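Local coordinates for protein amphinase-2 (Rana pipiens, PDB 2P7S) that cleaves RNA as a secreted, cytotoxic endonuclease of the pancreatic ribonuclease family, acting on polymeric RNA and on dinucleotides such as CpA and UpA, at residues R6-F11 and N103-F108; F11-I16 and P33-D38; I48-G53 and Q72-T77; K56-R61 and I96-R101. All blocks are in the same frame, centred on the assembly; numbering follows the deposited sequence.

Interaction 1: R6-F11 and N103-F108; sequences REWEKF and NYPVHF. With ACT (acetate ion), chain D.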
# COMPACT_ATOMS: atom_id res chain seq x y z
N ARG A 6 15.64 -1.66 -4.06
CA ARG A 6 15.35 -1.36 -2.66
C ARG A 6 14.03 -0.64 -2.38
O ARG A 6 13.26 -1.07 -1.51
CB ARG A 6 16.50 -0.57 -2.06
N GLU A 7 13.78 0.45 -3.10
CA GLU A 7 12.55 1.21 -2.90
C GLU A 7 11.30 0.37 -3.21
O GLU A 7 10.30 0.47 -2.50
CB GLU A 7 12.57 2.47 -3.77
CG GLU A 7 13.60 3.51 -3.30
CD GLU A 7 13.62 4.76 -4.16
OE1 GLU A 7 13.99 4.68 -5.35
OE2 GLU A 7 13.25 5.84 -3.65
N TRP A 8 11.37 -0.44 -4.26
CA TRP A 8 10.27 -1.33 -4.64
C TRP A 8 10.04 -2.36 -3.54
O TRP A 8 8.90 -2.61 -3.14
CB TRP A 8 10.62 -2.05 -5.95
CG TRP A 8 9.69 -3.19 -6.37
CD1 TRP A 8 10.08 -4.41 -6.87
CD2 TRP A 8 8.25 -3.18 -6.42
NE1 TRP A 8 8.98 -5.15 -7.23
CE2 TRP A 8 7.85 -4.42 -6.97
CE3 TRP A 8 7.27 -2.24 -6.07
CZ2 TRP A 8 6.50 -4.75 -7.17
CZ3 TRP A 8 5.93 -2.57 -6.27
CH2 TRP A 8 5.56 -3.82 -6.81
N GLU A 9 11.12 -2.96 -3.06
CA GLU A 9 11.01 -3.98 -2.00
C GLU A 9 10.33 -3.39 -0.77
O GLU A 9 9.48 -4.03 -0.15
CB GLU A 9 12.39 -4.52 -1.63
CG GLU A 9 13.06 -5.38 -2.70
CD GLU A 9 12.26 -6.63 -3.05
OE1 GLU A 9 11.71 -7.26 -2.12
OE2 GLU A 9 12.20 -7.00 -4.24
N LYS A 10 10.71 -2.17 -0.41
CA LYS A 10 10.12 -1.51 0.75
C LYS A 10 8.64 -1.24 0.50
O LYS A 10 7.81 -1.41 1.40
CB LYS A 10 10.84 -0.19 1.04
CG LYS A 10 10.38 0.48 2.32
CD LYS A 10 11.04 1.84 2.49
CE LYS A 10 10.54 2.54 3.75
NZ LYS A 10 11.12 3.91 3.88
N PHE A 11 8.29 -0.83 -0.72
CA PHE A 11 6.90 -0.56 -1.07
C PHE A 11 6.06 -1.82 -0.96
O PHE A 11 4.96 -1.79 -0.40
CB PHE A 11 6.79 -0.01 -2.50
CG PHE A 11 5.38 0.29 -2.93
CD1 PHE A 11 4.87 1.58 -2.87
CD2 PHE A 11 4.55 -0.73 -3.39
CE1 PHE A 11 3.55 1.86 -3.27
CE2 PHE A 11 3.23 -0.47 -3.78
CZ PHE A 11 2.73 0.83 -3.72
N ASN A 103 10.05 2.34 -13.78
CA ASN A 103 9.10 1.22 -13.77
C ASN A 103 8.75 0.63 -12.40
O ASN A 103 8.01 -0.35 -12.32
CB ASN A 103 9.61 0.11 -14.70
CG ASN A 103 10.97 -0.44 -14.27
OD1 ASN A 103 11.88 0.31 -13.89
ND2 ASN A 103 11.12 -1.76 -14.35
N TYR A 104 9.26 1.23 -11.33
CA TYR A 104 9.01 0.72 -9.98
C TYR A 104 8.17 1.59 -9.04
O TYR A 104 8.44 2.78 -8.87
CB TYR A 104 10.34 0.45 -9.26
CG TYR A 104 11.11 -0.73 -9.80
CD1 TYR A 104 12.22 -0.54 -10.62
CD2 TYR A 104 10.72 -2.03 -9.50
CE1 TYR A 104 12.93 -1.63 -11.13
CE2 TYR A 104 11.42 -3.12 -10.00
CZ TYR A 104 12.52 -2.92 -10.81
OH TYR A 104 13.18 -4.01 -11.30
N PRO A 105 7.13 1.01 -8.42
CA PRO A 105 6.33 1.82 -7.48
C PRO A 105 7.24 2.07 -6.28
O PRO A 105 7.90 1.14 -5.81
CB PRO A 105 5.18 0.88 -7.12
CG PRO A 105 5.00 0.06 -8.37
CD PRO A 105 6.44 -0.24 -8.78
N VAL A 106 7.32 3.30 -5.80
CA VAL A 106 8.18 3.58 -4.66
C VAL A 106 7.48 4.26 -3.48
O VAL A 106 7.98 4.24 -2.37
CB VAL A 106 9.42 4.45 -5.07
CG1 VAL A 106 10.24 3.71 -6.12
CG2 VAL A 106 8.99 5.81 -5.60
N HIS A 107 6.30 4.83 -3.72
CA HIS A 107 5.61 5.50 -2.63
C HIS A 107 4.10 5.51 -2.83
O HIS A 107 3.61 5.72 -3.94
CB HIS A 107 6.11 6.95 -2.49
CG HIS A 107 5.53 7.69 -1.33
ND1 HIS A 107 5.79 7.36 -0.02
CD2 HIS A 107 4.69 8.75 -1.28
CE1 HIS A 107 5.14 8.18 0.79
NE2 HIS A 107 4.46 9.04 0.04
N PHE A 108 3.36 5.26 -1.75
CA PHE A 108 1.91 5.27 -1.84
C PHE A 108 1.46 6.68 -1.47
O PHE A 108 1.71 7.15 -0.36
CB PHE A 108 1.29 4.26 -0.89
CG PHE A 108 -0.19 4.14 -1.02
CD1 PHE A 108 -1.04 5.02 -0.35
CD2 PHE A 108 -0.75 3.17 -1.83
CE1 PHE A 108 -2.42 4.93 -0.50
CE2 PHE A 108 -2.14 3.07 -1.99
CZ PHE A 108 -2.97 3.96 -1.32
C ACT D . 6.20 4.20 0.84
O ACT D . 6.98 5.07 1.29
OXT ACT D . 4.94 4.33 0.49
CH3 ACT D . 6.80 2.80 0.67
O HOH W 1 9.81 2.67 -1.12
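Pro105 lays its CB over the centre of the Phe11 ring, a CH-pi contact 4.0 Å from CB to the centroid and only 5° off the normal. CD2 of His15 covers the opposite face toward its rim, sandwiching the ring, and the backbone N of Phe108 lies near its plane at the edge. Over one face of the Trp8 indole comes CD2 of Tyr104, 3.5 Å from Trp8 CG, with the tyrosine ring and the five-membered ring inclined at 45°. At the indole edge sits the carbonyl of Pro105, its O 3.4 Å from Trp8 CE3 and close to Phe11 CB; the contact buries this oxygen without a hydrogen-bond partner in the model. The proline ring runs beside Trp8 CZ3. With CG anti to the backbone N (chi1 170°), Trp8 swings its indole off helix 6-15 toward Tyr104 and Pro105. Replacing Trp8 by an alanine is likely to open a gap beside Pro105 and leave the Tyr104 ring without its aromatic partner. Glu7 rests CB on Val106 CG1 and sends its carboxylate to Arg65. No direct hydrogen bond joins the two segments; one water donates to Glu7 O and Val106 O. The helix packs on strand 104-111 at the classic beta bulge formed by Val106 and His107 opposite Thr99, in the ribonuclease A fold. An acetate, probably from the crystallisation liquor, accepts from His107 ND1 (2.9 Å to its O) and Phe108 N (2.9 Å to its OXT). By similarity His107 is the proton donor, and the bound anion is consistent with this being where a substrate phosphate would lie.

Interaction 2: F11-I16 and P33-D38; sequences FKTKHI and PAYTPD. With ACT (acetate ion), chain D.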
# COMPACT_ATOMS: atom_id res chain seq x y z
N PHE A 11 8.29 -0.83 -0.72
CA PHE A 11 6.90 -0.56 -1.07
C PHE A 11 6.06 -1.82 -0.96
O PHE A 11 4.96 -1.79 -0.40
CB PHE A 11 6.79 -0.01 -2.50
CG PHE A 11 5.38 0.29 -2.93
CD1 PHE A 11 4.87 1.58 -2.87
CD2 PHE A 11 4.55 -0.73 -3.39
CE1 PHE A 11 3.55 1.86 -3.27
CE2 PHE A 11 3.23 -0.47 -3.78
CZ PHE A 11 2.73 0.83 -3.72
N LYS A 12 6.55 -2.93 -1.51
CA LYS A 12 5.83 -4.20 -1.46
C LYS A 12 5.59 -4.65 -0.02
O LYS A 12 4.49 -5.08 0.34
CB LYS A 12 6.60 -5.32 -2.17
CG LYS A 12 6.56 -5.27 -3.70
CD LYS A 12 7.23 -6.50 -4.31
CE LYS A 12 8.73 -6.52 -4.03
NZ LYS A 12 9.39 -7.75 -4.56
N THR A 13 6.63 -4.54 0.80
CA THR A 13 6.56 -4.95 2.20
C THR A 13 5.55 -4.11 2.97
O THR A 13 4.72 -4.63 3.71
CB THR A 13 7.96 -4.82 2.88
OG1 THR A 13 8.87 -5.76 2.29
CG2 THR A 13 7.86 -5.12 4.37
N LYS A 14 5.62 -2.80 2.78
CA LYS A 14 4.74 -1.88 3.47
C LYS A 14 3.30 -1.79 2.95
O LYS A 14 2.38 -1.56 3.73
CB LYS A 14 5.36 -0.48 3.46
CG LYS A 14 4.62 0.52 4.34
CD LYS A 14 5.33 1.87 4.41
CE LYS A 14 4.65 2.77 5.43
NZ LYS A 14 5.26 4.12 5.47
N HIS A 15 3.10 -2.00 1.65
CA HIS A 15 1.77 -1.84 1.07
C HIS A 15 1.08 -2.99 0.37
O HIS A 15 -0.12 -2.91 0.12
CB HIS A 15 1.79 -0.67 0.08
CG HIS A 15 2.14 0.64 0.72
ND1 HIS A 15 1.28 1.28 1.58
CD2 HIS A 15 3.25 1.40 0.64
CE1 HIS A 15 1.85 2.39 2.01
NE2 HIS A 15 3.05 2.49 1.46
N ILE A 16 1.80 -4.05 0.02
CA ILE A 16 1.14 -5.14 -0.67
C ILE A 16 0.94 -6.36 0.21
O ILE A 16 1.86 -6.82 0.89
CB ILE A 16 1.90 -5.53 -1.95
CG1 ILE A 16 2.12 -4.29 -2.82
CG2 ILE A 16 1.09 -6.56 -2.74
CD1 ILE A 16 2.73 -4.56 -4.18
N PRO A 33 6.70 -6.27 12.80
CA PRO A 33 7.97 -5.77 12.25
C PRO A 33 8.30 -6.30 10.85
O PRO A 33 9.11 -5.71 10.14
CB PRO A 33 9.00 -6.19 13.31
CG PRO A 33 8.36 -7.37 13.97
CD PRO A 33 6.91 -6.96 14.08
N ALA A 34 7.66 -7.40 10.46
CA ALA A 34 7.91 -7.97 9.14
C ALA A 34 7.33 -7.10 8.02
O ALA A 34 7.77 -7.18 6.87
CB ALA A 34 7.32 -9.37 9.06
N TYR A 35 6.35 -6.27 8.36
CA TYR A 35 5.71 -5.43 7.36
C TYR A 35 5.72 -3.94 7.68
O TYR A 35 5.01 -3.16 7.05
CB TYR A 35 4.27 -5.90 7.15
CG TYR A 35 4.16 -7.36 6.76
CD1 TYR A 35 3.67 -8.31 7.66
CD2 TYR A 35 4.54 -7.78 5.49
CE1 TYR A 35 3.57 -9.65 7.30
CE2 TYR A 35 4.44 -9.12 5.12
CZ TYR A 35 3.95 -10.05 6.03
OH TYR A 35 3.85 -11.37 5.65
N THR A 36 6.55 -3.54 8.64
CA THR A 36 6.59 -2.14 9.03
C THR A 36 7.98 -1.52 8.96
O THR A 36 8.59 -1.23 9.99
CB THR A 36 6.03 -1.95 10.45
OG1 THR A 36 6.63 -2.91 11.34
CG2 THR A 36 4.52 -2.14 10.45
N PRO A 37 8.48 -1.29 7.73
CA PRO A 37 9.80 -0.71 7.45
C PRO A 37 10.01 0.64 8.14
O PRO A 37 11.09 0.91 8.66
CB PRO A 37 9.80 -0.57 5.93
CG PRO A 37 8.95 -1.71 5.49
CD PRO A 37 7.80 -1.64 6.47
N ASP A 38 8.98 1.48 8.14
CA ASP A 38 9.09 2.79 8.76
C ASP A 38 8.77 2.78 10.26
O ASP A 38 8.65 3.84 10.88
CB ASP A 38 8.20 3.80 8.03
CG ASP A 38 8.65 4.03 6.59
OD1 ASP A 38 9.83 4.37 6.38
OD2 ASP A 38 7.82 3.87 5.67
C ACT D . 6.20 4.20 0.84
O ACT D . 6.98 5.07 1.29
OXT ACT D . 4.94 4.33 0.49
CH3 ACT D . 6.80 2.80 0.67
O HOH W 2 2.90 -1.39 6.83
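Lys14 reaches Asp38 by a fully extended chain: its CG is anti to the backbone N (chi1 -171°) and no later torsion bends the chain, carrying NZ away from the helix to the carboxylate. Asp38 turns OD2 to meet it. The salt bridge, 2.6 Å from Lys14 NZ to Asp38 OD2, joins the N-terminal helix of the ribonuclease A fold to the surface loop that leads to strand 45-49. The ammonium comes from the anti side of the carboxylate, 20° out of its plane, and the two side chains cross at about a right angle. Asp38 OD1 is taken by Lys10, so one carboxylate pairs with two lysines of the same helix, which would probably stabilise its negative charge. Behind the bridge, CB of Lys14 packs on Pro37 CD. Thr13 CG2 lies 3.2 Å from Ala34 O and also touches Pro37 CG, while Thr13 OG1 bonds back to Glu9 O. The Tyr35 ring brings its edge to the carbonyl of Thr13. His15 is the proton acceptor by similarity, and its NE2 donates to the acetate OXT at 2.8 Å through a bent bond of 136°. Lys14 NZ is also hydrogen-bonded to a glycerol, probably from the crystallisation liquor, and lies next to Asn45, which binds substrate by similarity. A water finally spans the two backbones, donating to Tyr35 O at 2.8 Å and to Lys14 O at 3.1 Å.

Interaction 3: I48-G53 and Q72-T77; sequences IHSTTG and QQFTLT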
# COMPACT_ATOMS: atom_id res chain seq x y z
N ILE A 48 -2.72 -3.05 -0.10
CA ILE A 48 -3.30 -3.45 -1.38
C ILE A 48 -3.40 -4.97 -1.44
O ILE A 48 -2.39 -5.67 -1.39
CB ILE A 48 -2.41 -2.96 -2.56
CG1 ILE A 48 -2.07 -1.48 -2.37
CG2 ILE A 48 -3.13 -3.17 -3.87
CD1 ILE A 48 -0.84 -1.04 -3.18
N HIS A 49 -4.63 -5.47 -1.54
CA HIS A 49 -4.87 -6.91 -1.60
C HIS A 49 -4.72 -7.37 -3.05
O HIS A 49 -5.70 -7.42 -3.81
CB HIS A 49 -6.28 -7.22 -1.09
CG HIS A 49 -6.48 -6.88 0.35
ND1 HIS A 49 -6.20 -7.76 1.37
CD2 HIS A 49 -6.87 -5.72 0.94
CE1 HIS A 49 -6.41 -7.16 2.53
NE2 HIS A 49 -6.82 -5.93 2.30
N SER A 50 -3.49 -7.70 -3.43
CA SER A 50 -3.22 -8.12 -4.80
C SER A 50 -1.84 -8.73 -4.94
O SER A 50 -0.98 -8.57 -4.07
CB SER A 50 -3.34 -6.92 -5.74
OG SER A 50 -2.78 -7.19 -7.02
N THR A 51 -1.63 -9.42 -6.06
CA THR A 51 -0.34 -10.00 -6.36
C THR A 51 0.46 -8.73 -6.66
O THR A 51 -0.14 -7.68 -6.91
CB THR A 51 -0.42 -10.88 -7.62
OG1 THR A 51 -1.24 -10.22 -8.59
CG2 THR A 51 -1.05 -12.23 -7.28
N THR A 52 1.78 -8.82 -6.64
CA THR A 52 2.62 -7.65 -6.87
C THR A 52 2.67 -7.14 -8.31
O THR A 52 2.74 -5.93 -8.54
CB THR A 52 4.06 -7.91 -6.42
OG1 THR A 52 4.63 -8.96 -7.22
CG2 THR A 52 4.09 -8.32 -4.96
N GLY A 53 2.65 -8.07 -9.27
CA GLY A 53 2.71 -7.71 -10.68
C GLY A 53 1.76 -6.63 -11.14
O GLY A 53 2.20 -5.67 -11.77
N GLN A 72 -6.69 0.49 -13.17
CA GLN A 72 -7.56 -0.54 -12.63
C GLN A 72 -7.79 -0.27 -11.15
O GLN A 72 -7.01 0.45 -10.51
CB GLN A 72 -6.91 -1.92 -12.82
CG GLN A 72 -5.49 -2.00 -12.29
CD GLN A 72 -4.87 -3.38 -12.49
OE1 GLN A 72 -5.44 -4.39 -12.09
NE2 GLN A 72 -3.69 -3.41 -13.11
N GLN A 73 -8.87 -0.82 -10.60
CA GLN A 73 -9.20 -0.64 -9.19
C GLN A 73 -8.68 -1.82 -8.38
O GLN A 73 -8.62 -2.95 -8.88
CB GLN A 73 -10.72 -0.54 -8.99
CG GLN A 73 -11.41 0.63 -9.68
CD GLN A 73 -12.88 0.75 -9.28
OE1 GLN A 73 -13.20 1.04 -8.13
NE2 GLN A 73 -13.77 0.52 -10.24
N PHE A 74 -8.30 -1.57 -7.13
CA PHE A 74 -7.81 -2.63 -6.26
C PHE A 74 -8.61 -2.66 -4.97
O PHE A 74 -9.28 -1.68 -4.63
CB PHE A 74 -6.33 -2.43 -5.90
CG PHE A 74 -5.41 -2.43 -7.07
CD1 PHE A 74 -5.28 -1.29 -7.87
CD2 PHE A 74 -4.67 -3.56 -7.39
CE1 PHE A 74 -4.42 -1.29 -8.97
CE2 PHE A 74 -3.82 -3.57 -8.49
CZ PHE A 74 -3.69 -2.44 -9.28
N THR A 75 -8.55 -3.78 -4.26
CA THR A 75 -9.23 -3.93 -2.97
C THR A 75 -8.23 -3.35 -1.97
O THR A 75 -7.09 -3.82 -1.89
CB THR A 75 -9.48 -5.41 -2.64
OG1 THR A 75 -10.28 -5.99 -3.68
CG2 THR A 75 -10.21 -5.54 -1.31
N LEU A 76 -8.67 -2.35 -1.21
CA LEU A 76 -7.80 -1.66 -0.26
C LEU A 76 -8.24 -1.62 1.19
O LEU A 76 -9.38 -1.27 1.48
CB LEU A 76 -7.62 -0.22 -0.72
CG LEU A 76 -7.19 0.02 -2.16
CD1 LEU A 76 -7.48 1.47 -2.52
CD2 LEU A 76 -5.71 -0.30 -2.32
N THR A 77 -7.33 -1.95 2.10
CA THR A 77 -7.61 -1.89 3.52
C THR A 77 -6.79 -0.75 4.11
O THR A 77 -5.57 -0.71 3.96
CB THR A 77 -7.22 -3.19 4.25
OG1 THR A 77 -8.11 -4.23 3.86
CG2 THR A 77 -7.29 -3.00 5.76
O HOH W 3 -6.81 -5.54 -5.56
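His49 and Thr77 meet through their side chains, His49 NE2 lying 2.6 Å from Thr77 OG1 in a bond whose donor may be either group. Because CG is anti to the carbonyl carbon (chi1 -64°) and the ring is turned across that bond (chi2 -88°), the imidazole lies alongside strand 74-83 and presents its edge to Thr75 O and to Thr77. Its other nitrogen, ND1, bonds to Gln19 O, so both ends hold the ring's rotation. On the opposite face of the sheet, Ile48 splits its branches: CG2 rests 3.9 Å from Phe74 CD2, whereas CG1 runs beside Leu76 and touches CD2 at 3.8 Å. CB of Ser50 comes to the edge of the phenylalanine ring. The backbones pair antiparallel, with a straight bond of 3.0 Å from His49 N to Thr75 O (170°). At His49 itself the chain turns out of the strand in an inverse gamma turn, and a water joins His49 O to Thr75 N where the direct partnership ends. Within the curled sheet, strand 45-49 thus lies between the short strand 16-17 and strand 74-83; Ile48 and Leu76 pack on Ile96 of strand 86-101, and Ile48 also meets Phe11 of helix 6-15.

Interaction 4: K56-R61 and I96-R101; sequences KEICRR and ICITCR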
# COMPACT_ATOMS: atom_id res chain seq x y z
N LYS A 56 2.87 -3.28 -9.96
CA LYS A 56 4.05 -2.78 -10.65
C LYS A 56 3.67 -2.24 -12.03
O LYS A 56 4.25 -1.25 -12.50
CB LYS A 56 5.11 -3.87 -10.78
CG LYS A 56 6.37 -3.42 -11.50
CD LYS A 56 7.49 -4.43 -11.36
CE LYS A 56 8.75 -3.94 -12.07
NZ LYS A 56 9.90 -4.85 -11.80
N GLU A 57 2.70 -2.88 -12.67
CA GLU A 57 2.23 -2.47 -14.00
C GLU A 57 1.81 -1.00 -14.03
O GLU A 57 1.82 -0.36 -15.09
CB GLU A 57 1.04 -3.33 -14.44
CG GLU A 57 1.34 -4.82 -14.58
CD GLU A 57 0.13 -5.60 -15.07
OE1 GLU A 57 -0.36 -5.31 -16.18
OE2 GLU A 57 -0.33 -6.51 -14.35
N ILE A 58 1.42 -0.46 -12.88
CA ILE A 58 0.98 0.93 -12.82
C ILE A 58 2.07 1.87 -13.33
O ILE A 58 1.79 2.96 -13.83
CB ILE A 58 0.62 1.34 -11.37
CG1 ILE A 58 -0.47 0.42 -10.81
CG2 ILE A 58 0.14 2.79 -11.34
CD1 ILE A 58 -0.75 0.62 -9.32
N CYS A 59 3.32 1.44 -13.22
CA CYS A 59 4.45 2.26 -13.64
C CYS A 59 5.07 1.87 -14.99
O CYS A 59 6.12 2.39 -15.36
CB CYS A 59 5.55 2.20 -12.57
SG CYS A 59 5.07 2.78 -10.90
N ARG A 60 4.42 0.98 -15.72
CA ARG A 60 4.98 0.51 -16.99
C ARG A 60 5.33 1.56 -18.04
O ARG A 60 6.13 1.29 -18.94
CB ARG A 60 4.09 -0.56 -17.62
CG ARG A 60 2.69 -0.13 -18.03
CD ARG A 60 2.08 -1.20 -18.93
NE ARG A 60 0.62 -1.19 -18.93
CZ ARG A 60 -0.13 -0.17 -19.35
NH1 ARG A 60 0.43 0.93 -19.81
NH2 ARG A 60 -1.45 -0.27 -19.29
N ARG A 61 4.75 2.76 -17.95
CA ARG A 61 5.07 3.78 -18.94
C ARG A 61 5.63 5.05 -18.32
O ARG A 61 5.78 6.07 -19.00
CB ARG A 61 3.83 4.11 -19.78
CG ARG A 61 3.23 2.88 -20.45
CD ARG A 61 2.68 3.19 -21.83
NE ARG A 61 2.04 2.02 -22.43
CZ ARG A 61 2.65 0.85 -22.64
NH1 ARG A 61 3.93 0.69 -22.29
NH2 ARG A 61 1.99 -0.15 -23.19
N ILE A 96 -5.65 3.81 -7.19
CA ILE A 96 -4.68 4.31 -6.24
C ILE A 96 -3.73 5.24 -6.95
O ILE A 96 -3.58 5.19 -8.18
CB ILE A 96 -3.88 3.17 -5.57
CG1 ILE A 96 -3.12 2.35 -6.62
CG2 ILE A 96 -4.82 2.29 -4.77
CD1 ILE A 96 -2.23 1.25 -6.03
N CYS A 97 -3.11 6.12 -6.18
CA CYS A 97 -2.16 7.08 -6.70
C CYS A 97 -0.83 6.77 -6.04
O CYS A 97 -0.72 6.78 -4.81
CB CYS A 97 -2.59 8.52 -6.36
SG CYS A 97 -1.34 9.75 -6.83
N ILE A 98 0.18 6.48 -6.86
CA ILE A 98 1.49 6.14 -6.34
C ILE A 98 2.59 6.94 -7.03
O ILE A 98 2.36 7.53 -8.09
CB ILE A 98 1.81 4.64 -6.55
CG1 ILE A 98 1.86 4.32 -8.04
CG2 ILE A 98 0.76 3.77 -5.87
CD1 ILE A 98 2.22 2.88 -8.36
N THR A 99 3.76 6.96 -6.43
CA THR A 99 4.90 7.64 -7.04
C THR A 99 5.71 6.51 -7.65
O THR A 99 5.94 5.49 -7.00
CB THR A 99 5.79 8.36 -6.01
OG1 THR A 99 4.99 9.27 -5.24
CG2 THR A 99 6.89 9.14 -6.72
N CYS A 100 6.13 6.70 -8.89
CA CYS A 100 6.93 5.71 -9.59
C CYS A 100 8.34 6.25 -9.74
O CYS A 100 8.54 7.47 -9.79
CB CYS A 100 6.40 5.48 -11.01
SG CYS A 100 4.75 4.76 -11.20
N ARG A 101 9.30 5.34 -9.80
CA ARG A 101 10.70 5.69 -10.04
C ARG A 101 10.86 4.83 -11.28
O ARG A 101 11.15 3.64 -11.19
CB ARG A 101 11.61 5.20 -8.92
CG ARG A 101 13.04 5.77 -8.98
CD ARG A 101 13.86 5.14 -10.09
NE ARG A 101 14.17 3.74 -9.82
CZ ARG A 101 14.71 2.90 -10.69
NH1 ARG A 101 15.02 3.32 -11.91
NH2 ARG A 101 14.95 1.64 -10.35
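A disulfide links Cys59 to Cys100, SG to SG at 2.0 Å, and makes the covalent part of this contact. It is one of the four bridges of this ribonuclease A fold, tying the turn that follows helix 52-56 to the last stretch of strand 86-101. Its chi3 of -86° is close to the relaxed right angle of a disulfide, and the two cysteines are turned alike, SG being anti to the carbonyl carbon in both (chi1 -59° and -64°). The CB atoms are thereby drawn to 3.7 Å between Cys59 CB and Cys100 CB. Pro105 of strand 104-111 touches Cys59, while Ala62 and Lys68 lie against Cys100.

The apolar part is carried by three isoleucines. CG2 of Ile58 lies on Ile98 CD1 at 3.6 Å. CD1 of Ile58 reaches Ile96 CD1 at 3.7 Å and also stays near Ile98 CD1, the side chains of Ile58 and Ile96 crossing at about a right angle. An exchange of Ile58 for alanine is likely to strip Ile96 CD1 of its contact from the turn and leave a gap between turn and strand, with Ile98 held only in part.

Hydrogen bonds play no part between the two segments. The turn is held from within instead, Cys59 N bonding to Lys56 O and Arg60 N to Glu57 O. Cys97, pointing away from this contact, forms a separate disulfide with Cys114. Cys59 SG also joins the apolar cluster, 3.8 Å from Ile98 CD1.

How the interactions relate
From the N terminus, helix 6-15 enters two contacts that share Phe11. Interaction 2 closes the shorter loop, bringing 33-38 back to the helix; interaction 1 closes the longest, from 6-11 to 103-108, and encloses the other three. Interaction 3 opens only after interaction 2 has closed. Its loop, 48-53 to 72-77, crosses that of interaction 4, 56-61 to 96-101, since their segments alternate, and the two also meet where Phe74 packs on Ile58. Strand pairing joins interactions 1 and 4 through Thr99. His15 and His107 both bond to the acetate, so the helix, the loop and the sheet are tied around the probable active site.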